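PDB 1OYG: levansucrase from Bacillus subtilis, which belongs to the levansucrase/invertase family of carbohydrate-active enzymes, whose members share a five-bladed beta-propeller fold. Local coordinates for residues 38-43 with 435-440; 70-75 with 141-146; 169-174 with 180-185. All blocks are in the same frame, centred on the assembly; numbering follows the deposited sequence.

Overall arrangement
The three contacts lie in one chain with the five-bladed beta-propeller fold of its family, each 20 Å or more from the chain centre. Interactions 2 and 3 are neighbours, with centres about 14 Å apart, and both reach the same sheet. They touch directly: Y74 OH of interaction 2 lies 2.8 Å from V173 O of interaction 3, probably a hydrogen bond, and the Y74 ring also packs on L180. Interaction 1 stands apart, its centre about 27 Å from that of interaction 2 and about 33 Å from that of interaction 3. It joins segments 392 residues apart in sequence, and both other contacts fall between them.

Interaction 1. Residues 38-43 with 435-440; sequences QVPEFD and DSILEQ
I437 and F42 meet through side chains that leave the backbone in like fashion. In each, the leading carbon is anti to the carbonyl carbon and lies beside the backbone N: CG1 of I437 at chi1 -65°, and CG of F42 at chi1 -61°. The second torsion of I437 is extended, at 164°. This carries CD1 away from its own backbone and up to segment 38-43.

The backbones stay well apart. P40 CA and I437 CA are the nearest pair of alpha carbons, at 8.0 Å. The isoleucine spans the gap, and its CG1–CD1 arm does the touching. CD1 lies 4.0 Å from F42 CD1, and CG1 lies 4.1 Å from F42 CE1. The arm meets the ring obliquely, near these two ring atoms. CG1 also faces the proline ring, with P40 CG 4.2 Å away. P40 and F42 therefore both pack on one branch of one residue. The closest approach is to the backbone between them: I437 CD1 is 3.4 Å from E41 O, while the E41 carboxylate leads away.

In the propeller fold this contact brings a loop before strand 57-65 against the chain that follows strand 429-432. It lies at the surface, and no hydrogen bond crosses it. Strand 416-426 forms a common support. F42 and I437 both touch P419 there, P40 touches F421, and the backbones of L438 and E439 bond to S420. On the other segment, the backbone of V39 is hydrogen-bonded to K373 of strand 363-374.

Within segment 38-43 the chain folds back on the phenylalanine. P40 O sits over the centre of the F42 ring, 3.4 Å above its plane.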
loop_
_atom_site.group_PDB
_atom_site.type_symbol
_atom_site.label_atom_id
_atom_site.label_comp_id
_atom_site.label_asym_id
_atom_site.label_seq_id
_atom_site.Cartn_x
_atom_site.Cartn_y
_atom_site.Cartn_z
ATOM N N GLN A 38 15.749 9.054 -4.246
ATOM C CA GLN A 38 15.249 9.957 -3.212
ATOM C C GLN A 38 13.991 10.691 -3.649
ATOM O O GLN A 38 13.920 11.210 -4.758
ATOM C CB GLN A 38 16.322 10.970 -2.823
ATOM C CG GLN A 38 17.514 10.351 -2.114
ATOM C CD GLN A 38 18.571 11.359 -1.733
ATOM O OE1 GLN A 38 18.476 12.537 -2.079
ATOM N NE2 GLN A 38 19.591 10.899 -1.022
ATOM N N VAL A 39 13.004 10.732 -2.763
ATOM C CA VAL A 39 11.869 11.627 -2.932
ATOM C C VAL A 39 12.444 13.042 -3.019
ATOM O O VAL A 39 13.244 13.432 -2.165
ATOM C CB VAL A 39 10.887 11.520 -1.742
ATOM C CG1 VAL A 39 9.775 12.557 -1.853
ATOM C CG2 VAL A 39 10.302 10.109 -1.654
ATOM N N PRO A 40 12.083 13.801 -4.052
ATOM C CA PRO A 40 12.642 15.147 -4.214
ATOM C C PRO A 40 12.136 16.127 -3.159
ATOM O O PRO A 40 11.047 15.956 -2.605
ATOM C CB PRO A 40 12.173 15.558 -5.611
ATOM C CG PRO A 40 10.949 14.762 -5.850
ATOM C CD PRO A 40 11.150 13.459 -5.139
ATOM N N GLU A 41 12.947 17.137 -2.881
ATOM C CA GLU A 41 12.560 18.217 -1.989
ATOM C C GLU A 41 11.393 18.997 -2.589
ATOM O O GLU A 41 11.394 19.320 -3.780
ATOM C CB GLU A 41 13.750 19.145 -1.744
ATOM C CG GLU A 41 13.476 20.278 -0.772
ATOM C CD GLU A 41 14.751 20.871 -0.208
ATOM O OE1 GLU A 41 15.349 21.734 -0.878
ATOM O OE2 GLU A 41 15.167 20.470 0.899
ATOM N N PHE A 42 10.401 19.282 -1.754
ATOM C CA PHE A 42 9.230 20.046 -2.152
ATOM C C PHE A 42 9.298 21.457 -1.578
ATOM O O PHE A 42 9.949 21.704 -0.556
ATOM C CB PHE A 42 7.955 19.348 -1.680
ATOM C CG PHE A 42 7.774 17.968 -2.249
ATOM C CD1 PHE A 42 7.566 17.787 -3.611
ATOM C CD2 PHE A 42 7.810 16.850 -1.427
ATOM C CE1 PHE A 42 7.398 16.518 -4.142
ATOM C CE2 PHE A 42 7.642 15.578 -1.951
ATOM C CZ PHE A 42 7.436 15.411 -3.314
ATOM N N ASP A 43 8.602 22.371 -2.243
ATOM C CA ASP A 43 8.587 23.785 -1.910
ATOM C C ASP A 43 7.342 24.051 -1.066
ATOM O O ASP A 43 6.228 24.041 -1.580
ATOM C CB ASP A 43 8.558 24.583 -3.220
ATOM C CG ASP A 43 8.622 26.076 -3.017
ATOM O OD1 ASP A 43 8.623 26.549 -1.863
ATOM O OD2 ASP A 43 8.664 26.857 -3.987
ATOM N N ASP A 435 13.903 17.198 -11.527
ATOM C CA ASP A 435 12.991 18.337 -11.632
ATOM C C ASP A 435 11.702 17.979 -12.360
ATOM O O ASP A 435 11.337 18.597 -13.359
ATOM C CB ASP A 435 13.702 19.517 -12.289
ATOM C CG ASP A 435 14.876 20.007 -11.466
ATOM O OD1 ASP A 435 14.859 19.826 -10.227
ATOM O OD2 ASP A 435 15.862 20.573 -11.974
ATOM N N SER A 436 11.025 16.965 -11.838
ATOM C CA SER A 436 9.799 16.437 -12.431
ATOM C C SER A 436 8.583 16.602 -11.517
ATOM O O SER A 436 7.601 15.871 -11.648
ATOM C CB SER A 436 9.991 14.960 -12.774
ATOM O OG SER A 436 10.185 14.179 -11.605
ATOM N N ILE A 437 8.634 17.572 -10.610
ATOM C CA ILE A 437 7.521 17.815 -9.700
ATOM C C ILE A 437 6.335 18.402 -10.470
ATOM O O ILE A 437 6.487 19.335 -11.260
ATOM C CB ILE A 437 7.939 18.732 -8.526
ATOM C CG1 ILE A 437 8.983 18.027 -7.653
ATOM C CG2 ILE A 437 6.723 19.113 -7.681
ATOM C CD1 ILE A 437 9.732 18.956 -6.730
ATOM N N LEU A 438 5.163 17.834 -10.213
ATOM C CA LEU A 438 3.926 18.177 -10.893
ATOM C C LEU A 438 3.021 18.892 -9.892
ATOM O O LEU A 438 3.462 19.276 -8.808
ATOM C CB LEU A 438 3.262 16.897 -11.427
ATOM C CG LEU A 438 4.119 16.013 -12.340
ATOM C CD1 LEU A 438 3.430 14.689 -12.627
ATOM C CD2 LEU A 438 4.437 16.738 -13.635
ATOM N N GLU A 439 1.758 19.073 -10.248
ATOM C CA GLU A 439 0.791 19.662 -9.335
ATOM C C GLU A 439 0.463 18.699 -8.196
ATOM O O GLU A 439 0.722 17.497 -8.283
ATOM C CB GLU A 439 -0.479 20.036 -10.098
ATOM C CG GLU A 439 -0.273 21.109 -11.160
ATOM C CD GLU A 439 0.246 22.413 -10.588
ATOM O OE1 GLU A 439 -0.230 22.821 -9.509
ATOM O OE2 GLU A 439 1.129 23.031 -11.216
ATOM N N GLN A 440 -0.085 19.237 -7.112
ATOM C CA GLN A 440 -0.533 18.412 -5.995
ATOM C C GLN A 440 -1.638 17.465 -6.445
ATOM O O GLN A 440 -2.689 17.909 -6.913
ATOM C CB GLN A 440 -1.052 19.281 -4.856
ATOM C CG GLN A 440 0.019 19.975 -4.056
ATOM C CD GLN A 440 -0.576 20.803 -2.943
ATOM O OE1 GLN A 440 -0.964 20.269 -1.897
ATOM N NE2 GLN A 440 -0.684 22.096 -3.171
#

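Interaction 2. Residues 70-75 with 141-146; sequences TVANYH and ATFTSD
A72 and F143 are the nearest backbone positions, with CA atoms 6.5 Å apart. Segment 70-75 is a loop, and 141-143 is the end of strand 135-143. No hydrogen bond joins them. Both instead bond through their backbones to strand 57-65, A72 to L64 and F143 to Q65.

F143 carries the contact. Its CG is anti to the backbone N (chi1 -171°), which turns the ring toward the loop. A72 CB packs on the root of this side chain, 3.7 Å from F143 CB. Further out, F143 CE2 lies 3.3 Å from N73 O. F143 CE1 comes to the edge of the Y74 ring, near its plane, at 3.4 Å from Y74 CD1. The two ring planes stand at 66°, with centroids 5.5 Å apart. One face of Y74 is taken by H75 CD2, over the ring centre. The hydroxyl of Y74 bonds to V173 O on strand 163-175.

The contact across the segments is thus apolar and aromatic, apart from the carbonyl of N73 lying close to F143 CE2. It rests on close van der Waals fit, while hydrogen bonds to other strands hold the backbones and the tyrosine hydroxyl.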
loop_
_atom_site.group_PDB
_atom_site.type_symbol
_atom_site.label_atom_id
_atom_site.label_comp_id
_atom_site.label_asym_id
_atom_site.label_seq_id
_atom_site.Cartn_x
_atom_site.Cartn_y
_atom_site.Cartn_z
ATOM N N THR A 70 -3.633 1.889 -15.420
ATOM C CA THR A 70 -3.697 3.252 -15.945
ATOM C C THR A 70 -4.926 3.960 -15.388
ATOM O O THR A 70 -5.860 3.323 -14.922
ATOM C CB THR A 70 -3.706 3.292 -17.487
ATOM O OG1 THR A 70 -4.797 2.519 -18.011
ATOM C CG2 THR A 70 -2.451 2.645 -18.061
ATOM N N VAL A 71 -4.901 5.284 -15.414
ATOM C CA VAL A 71 -5.943 6.088 -14.791
ATOM C C VAL A 71 -7.199 6.059 -15.660
ATOM O O VAL A 71 -7.136 6.233 -16.879
ATOM C CB VAL A 71 -5.455 7.537 -14.563
ATOM C CG1 VAL A 71 -6.582 8.422 -14.054
ATOM C CG2 VAL A 71 -4.284 7.551 -13.577
ATOM N N ALA A 72 -8.335 5.801 -15.021
ATOM C CA ALA A 72 -9.613 5.703 -15.712
ATOM C C ALA A 72 -10.200 7.074 -16.015
ATOM O O ALA A 72 -9.909 8.062 -15.340
ATOM C CB ALA A 72 -10.595 4.896 -14.881
ATOM N N ASN A 73 -11.036 7.112 -17.045
ATOM C CA ASN A 73 -11.825 8.283 -17.383
ATOM C C ASN A 73 -13.294 7.923 -17.198
ATOM O O ASN A 73 -13.864 7.161 -17.988
ATOM C CB ASN A 73 -11.542 8.713 -18.824
ATOM C CG ASN A 73 -12.178 10.039 -19.170
ATOM O OD1 ASN A 73 -13.264 10.348 -18.697
ATOM N ND2 ASN A 73 -11.505 10.830 -19.999
ATOM N N TYR A 74 -13.884 8.441 -16.123
ATOM C CA TYR A 74 -15.284 8.229 -15.819
ATOM C C TYR A 74 -16.117 9.395 -16.322
ATOM O O TYR A 74 -16.193 10.433 -15.671
ATOM C CB TYR A 74 -15.495 8.061 -14.309
ATOM C CG TYR A 74 -16.898 7.627 -13.976
ATOM C CD1 TYR A 74 -17.270 6.293 -14.095
ATOM C CD2 TYR A 74 -17.862 8.543 -13.575
ATOM C CE1 TYR A 74 -18.554 5.872 -13.811
ATOM C CE2 TYR A 74 -19.161 8.133 -13.292
ATOM C CZ TYR A 74 -19.499 6.792 -13.416
ATOM O OH TYR A 74 -20.772 6.354 -13.136
ATOM N N HIS A 75 -16.730 9.231 -17.490
ATOM C CA HIS A 75 -17.650 10.229 -18.042
ATOM C C HIS A 75 -17.040 11.632 -18.105
ATOM O O HIS A 75 -17.720 12.631 -17.873
ATOM C CB HIS A 75 -18.965 10.233 -17.251
ATOM C CG HIS A 75 -19.729 8.952 -17.363
ATOM N ND1 HIS A 75 -20.872 8.831 -18.123
ATOM C CD2 HIS A 75 -19.506 7.730 -16.823
ATOM C CE1 HIS A 75 -21.323 7.592 -18.040
ATOM N NE2 HIS A 75 -20.512 6.904 -17.259
ATOM N N ALA A 141 -9.493 1.011 -6.667
ATOM C CA ALA A 141 -10.766 1.086 -7.370
ATOM C C ALA A 141 -10.525 0.842 -8.841
ATOM O O ALA A 141 -9.613 1.414 -9.430
ATOM C CB ALA A 141 -11.432 2.436 -7.148
ATOM N N THR A 142 -11.337 -0.026 -9.426
ATOM C CA THR A 142 -11.226 -0.337 -10.837
ATOM C C THR A 142 -12.504 0.037 -11.579
ATOM O O THR A 142 -13.599 0.002 -11.027
ATOM C CB THR A 142 -10.854 -1.828 -11.018
ATOM O OG1 THR A 142 -10.420 -2.064 -12.361
ATOM C CG2 THR A 142 -12.047 -2.759 -10.809
ATOM N N PHE A 143 -12.332 0.408 -12.839
ATOM C CA PHE A 143 -13.412 0.836 -13.712
ATOM C C PHE A 143 -13.704 -0.351 -14.619
ATOM O O PHE A 143 -12.881 -0.723 -15.459
ATOM C CB PHE A 143 -12.965 2.066 -14.515
ATOM C CG PHE A 143 -14.066 2.745 -15.303
ATOM C CD1 PHE A 143 -15.385 2.781 -14.855
ATOM C CD2 PHE A 143 -13.755 3.396 -16.486
ATOM C CE1 PHE A 143 -16.367 3.421 -15.596
ATOM C CE2 PHE A 143 -14.732 4.041 -17.218
ATOM C CZ PHE A 143 -16.036 4.052 -16.769
ATOM N N THR A 144 -14.863 -0.969 -14.425
ATOM C CA THR A 144 -15.156 -2.245 -15.074
ATOM C C THR A 144 -15.491 -2.057 -16.549
ATOM O O THR A 144 -15.751 -0.943 -17.017
ATOM C CB THR A 144 -16.316 -2.973 -14.373
ATOM O OG1 THR A 144 -17.550 -2.292 -14.639
ATOM C CG2 THR A 144 -16.165 -2.952 -12.850
ATOM N N SER A 145 -15.488 -3.162 -17.284
ATOM C CA SER A 145 -15.779 -3.131 -18.713
ATOM C C SER A 145 -17.224 -2.732 -19.021
ATOM O O SER A 145 -17.499 -2.249 -20.119
ATOM C CB SER A 145 -15.437 -4.463 -19.376
ATOM O OG SER A 145 -16.351 -5.482 -19.027
ATOM N N ASP A 146 -18.132 -2.915 -18.061
ATOM C CA ASP A 146 -19.509 -2.438 -18.205
ATOM C C ASP A 146 -19.764 -1.071 -17.542
ATOM O O ASP A 146 -20.910 -0.682 -17.329
ATOM C CB ASP A 146 -20.535 -3.512 -17.774
ATOM C CG ASP A 146 -20.627 -3.711 -16.274
ATOM O OD1 ASP A 146 -19.616 -3.592 -15.557
ATOM O OD2 ASP A 146 -21.698 -4.036 -15.720
#

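Interaction 3. Residues 169-174 with 180-185; sequences AQVNVS and LNINGV
V173 and I182 form a non-hydrogen-bonded pair between antiparallel strands, whose axes approach to 4.6 Å at an angle of 139°. S174 and N181 form a hydrogen-bonded pair, with S174 N to N181 O and N181 N to S174 O both 3.0 Å. The register then slips by one. N172 pairs with G184, and N183 is the extra residue of a beta bulge. N183 N still bonds to N172 O at 2.9 Å, and N172 N bonds to G184 O.

The bulge turns the N183 side chain toward S174. The S174 hydroxyl donates to N183 OD1 at 2.7 Å, in the carbonyl plane and on a lone pair. On this same face Q170 NE2 donates to N172 OD1 at 2.9 Å, nearly straight at 166°. N172 ND2 bonds to E186, so both ends of that amide are held.

The other face is apolar. I182 faces two valines of the other strand, one with each branch: its CG2 lies 4.1 Å from V171 CG1, and its CG1 meets V173 CG2 at the same distance. L180 CB packs on V173 CG1. V171 and V173 also touch I149 of strand 149-157, the next strand in the sheet. The whole is a bulged beta hairpin, with strand 180-192 the outermost strand of its sheet in the propeller.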
loop_
_atom_site.group_PDB
_atom_site.type_symbol
_atom_site.label_atom_id
_atom_site.label_comp_id
_atom_site.label_asym_id
_atom_site.label_seq_id
_atom_site.Cartn_x
_atom_site.Cartn_y
_atom_site.Cartn_z
ATOM N N ALA A 169 -17.280 -3.038 -2.938
ATOM C CA ALA A 169 -18.597 -2.490 -3.229
ATOM C C ALA A 169 -18.571 -1.850 -4.605
ATOM O O ALA A 169 -17.519 -1.428 -5.083
ATOM C CB ALA A 169 -18.995 -1.465 -2.187
ATOM N N GLN A 170 -19.728 -1.804 -5.249
ATOM C CA GLN A 170 -19.919 -0.970 -6.425
ATOM C C GLN A 170 -20.456 0.372 -5.961
ATOM O O GLN A 170 -21.402 0.427 -5.182
ATOM C CB GLN A 170 -20.902 -1.614 -7.389
ATOM C CG GLN A 170 -21.293 -0.717 -8.552
ATOM C CD GLN A 170 -22.098 -1.456 -9.586
ATOM O OE1 GLN A 170 -21.616 -2.422 -10.173
ATOM N NE2 GLN A 170 -23.336 -1.025 -9.797
ATOM N N VAL A 171 -19.854 1.450 -6.447
ATOM C CA VAL A 171 -20.267 2.805 -6.107
ATOM C C VAL A 171 -21.066 3.355 -7.280
ATOM O O VAL A 171 -20.543 3.485 -8.386
ATOM C CB VAL A 171 -19.056 3.723 -5.823
ATOM C CG1 VAL A 171 -19.524 5.052 -5.226
ATOM C CG2 VAL A 171 -18.067 3.038 -4.888
ATOM N N ASN A 172 -22.343 3.638 -7.037
ATOM C CA ASN A 172 -23.245 4.161 -8.056
ATOM C C ASN A 172 -23.139 5.673 -8.104
ATOM O O ASN A 172 -23.396 6.344 -7.113
ATOM C CB ASN A 172 -24.680 3.717 -7.766
ATOM C CG ASN A 172 -24.840 2.212 -7.845
ATOM O OD1 ASN A 172 -24.194 1.558 -8.662
ATOM N ND2 ASN A 172 -25.682 1.653 -6.983
ATOM N N VAL A 173 -22.729 6.195 -9.256
ATOM C CA VAL A 173 -22.435 7.615 -9.422
ATOM C C VAL A 173 -23.070 8.165 -10.694
ATOM O O VAL A 173 -22.802 7.667 -11.791
ATOM C CB VAL A 173 -20.905 7.848 -9.484
ATOM C CG1 VAL A 173 -20.576 9.323 -9.726
ATOM C CG2 VAL A 173 -20.237 7.352 -8.209
ATOM N N SER A 174 -23.899 9.194 -10.541
ATOM C CA SER A 174 -24.477 9.910 -11.676
ATOM C C SER A 174 -23.540 11.014 -12.142
ATOM O O SER A 174 -22.948 11.720 -11.325
ATOM C CB SER A 174 -25.818 10.529 -11.289
ATOM O OG SER A 174 -26.770 9.526 -11.000
ATOM N N LEU A 180 -20.301 15.186 -10.288
ATOM C CA LEU A 180 -20.544 13.771 -10.041
ATOM C C LEU A 180 -21.265 13.693 -8.709
ATOM O O LEU A 180 -20.947 14.446 -7.788
ATOM C CB LEU A 180 -19.236 12.981 -9.951
ATOM C CG LEU A 180 -18.408 12.827 -11.229
ATOM C CD1 LEU A 180 -17.192 11.955 -10.950
ATOM C CD2 LEU A 180 -19.231 12.246 -12.371
ATOM N N ASN A 181 -22.230 12.786 -8.605
ATOM C CA ASN A 181 -23.012 12.623 -7.387
ATOM C C ASN A 181 -23.100 11.146 -7.018
ATOM O O ASN A 181 -23.490 10.326 -7.840
ATOM C CB ASN A 181 -24.408 13.231 -7.570
ATOM C CG ASN A 181 -24.363 14.740 -7.785
ATOM O OD1 ASN A 181 -24.470 15.519 -6.838
ATOM N ND2 ASN A 181 -24.181 15.158 -9.032
ATOM N N ILE A 182 -22.701 10.803 -5.795
ATOM C CA ILE A 182 -22.803 9.429 -5.311
ATOM C C ILE A 182 -24.246 9.172 -4.888
ATOM O O ILE A 182 -24.773 9.852 -4.009
ATOM C CB ILE A 182 -21.826 9.169 -4.132
ATOM C CG1 ILE A 182 -20.374 9.337 -4.584
ATOM C CG2 ILE A 182 -22.038 7.767 -3.564
ATOM C CD1 ILE A 182 -19.388 9.516 -3.447
ATOM N N ASN A 183 -24.882 8.200 -5.529
ATOM C CA ASN A 183 -26.265 7.839 -5.232
ATOM C C ASN A 183 -26.371 6.770 -4.151
ATOM O O ASN A 183 -27.365 6.707 -3.422
ATOM C CB ASN A 183 -26.966 7.379 -6.512
ATOM C CG ASN A 183 -26.953 8.441 -7.585
ATOM O OD1 ASN A 183 -26.526 8.199 -8.715
ATOM N ND2 ASN A 183 -27.404 9.635 -7.233
ATOM N N GLY A 184 -25.336 5.947 -4.036
ATOM C CA GLY A 184 -25.321 4.863 -3.075
ATOM C C GLY A 184 -24.368 3.775 -3.509
ATOM O O GLY A 184 -23.602 3.954 -4.450
ATOM N N VAL A 185 -24.415 2.650 -2.809
ATOM C CA VAL A 185 -23.591 1.498 -3.131
ATOM C C VAL A 185 -24.442 0.244 -3.260
ATOM O O VAL A 185 -25.583 0.191 -2.800
ATOM C CB VAL A 185 -22.474 1.262 -2.077
ATOM C CG1 VAL A 185 -21.586 2.494 -1.947
ATOM C CG2 VAL A 185 -23.061 0.868 -0.718
HETATM O O HOH W 1 -24.304 14.385 -11.380
#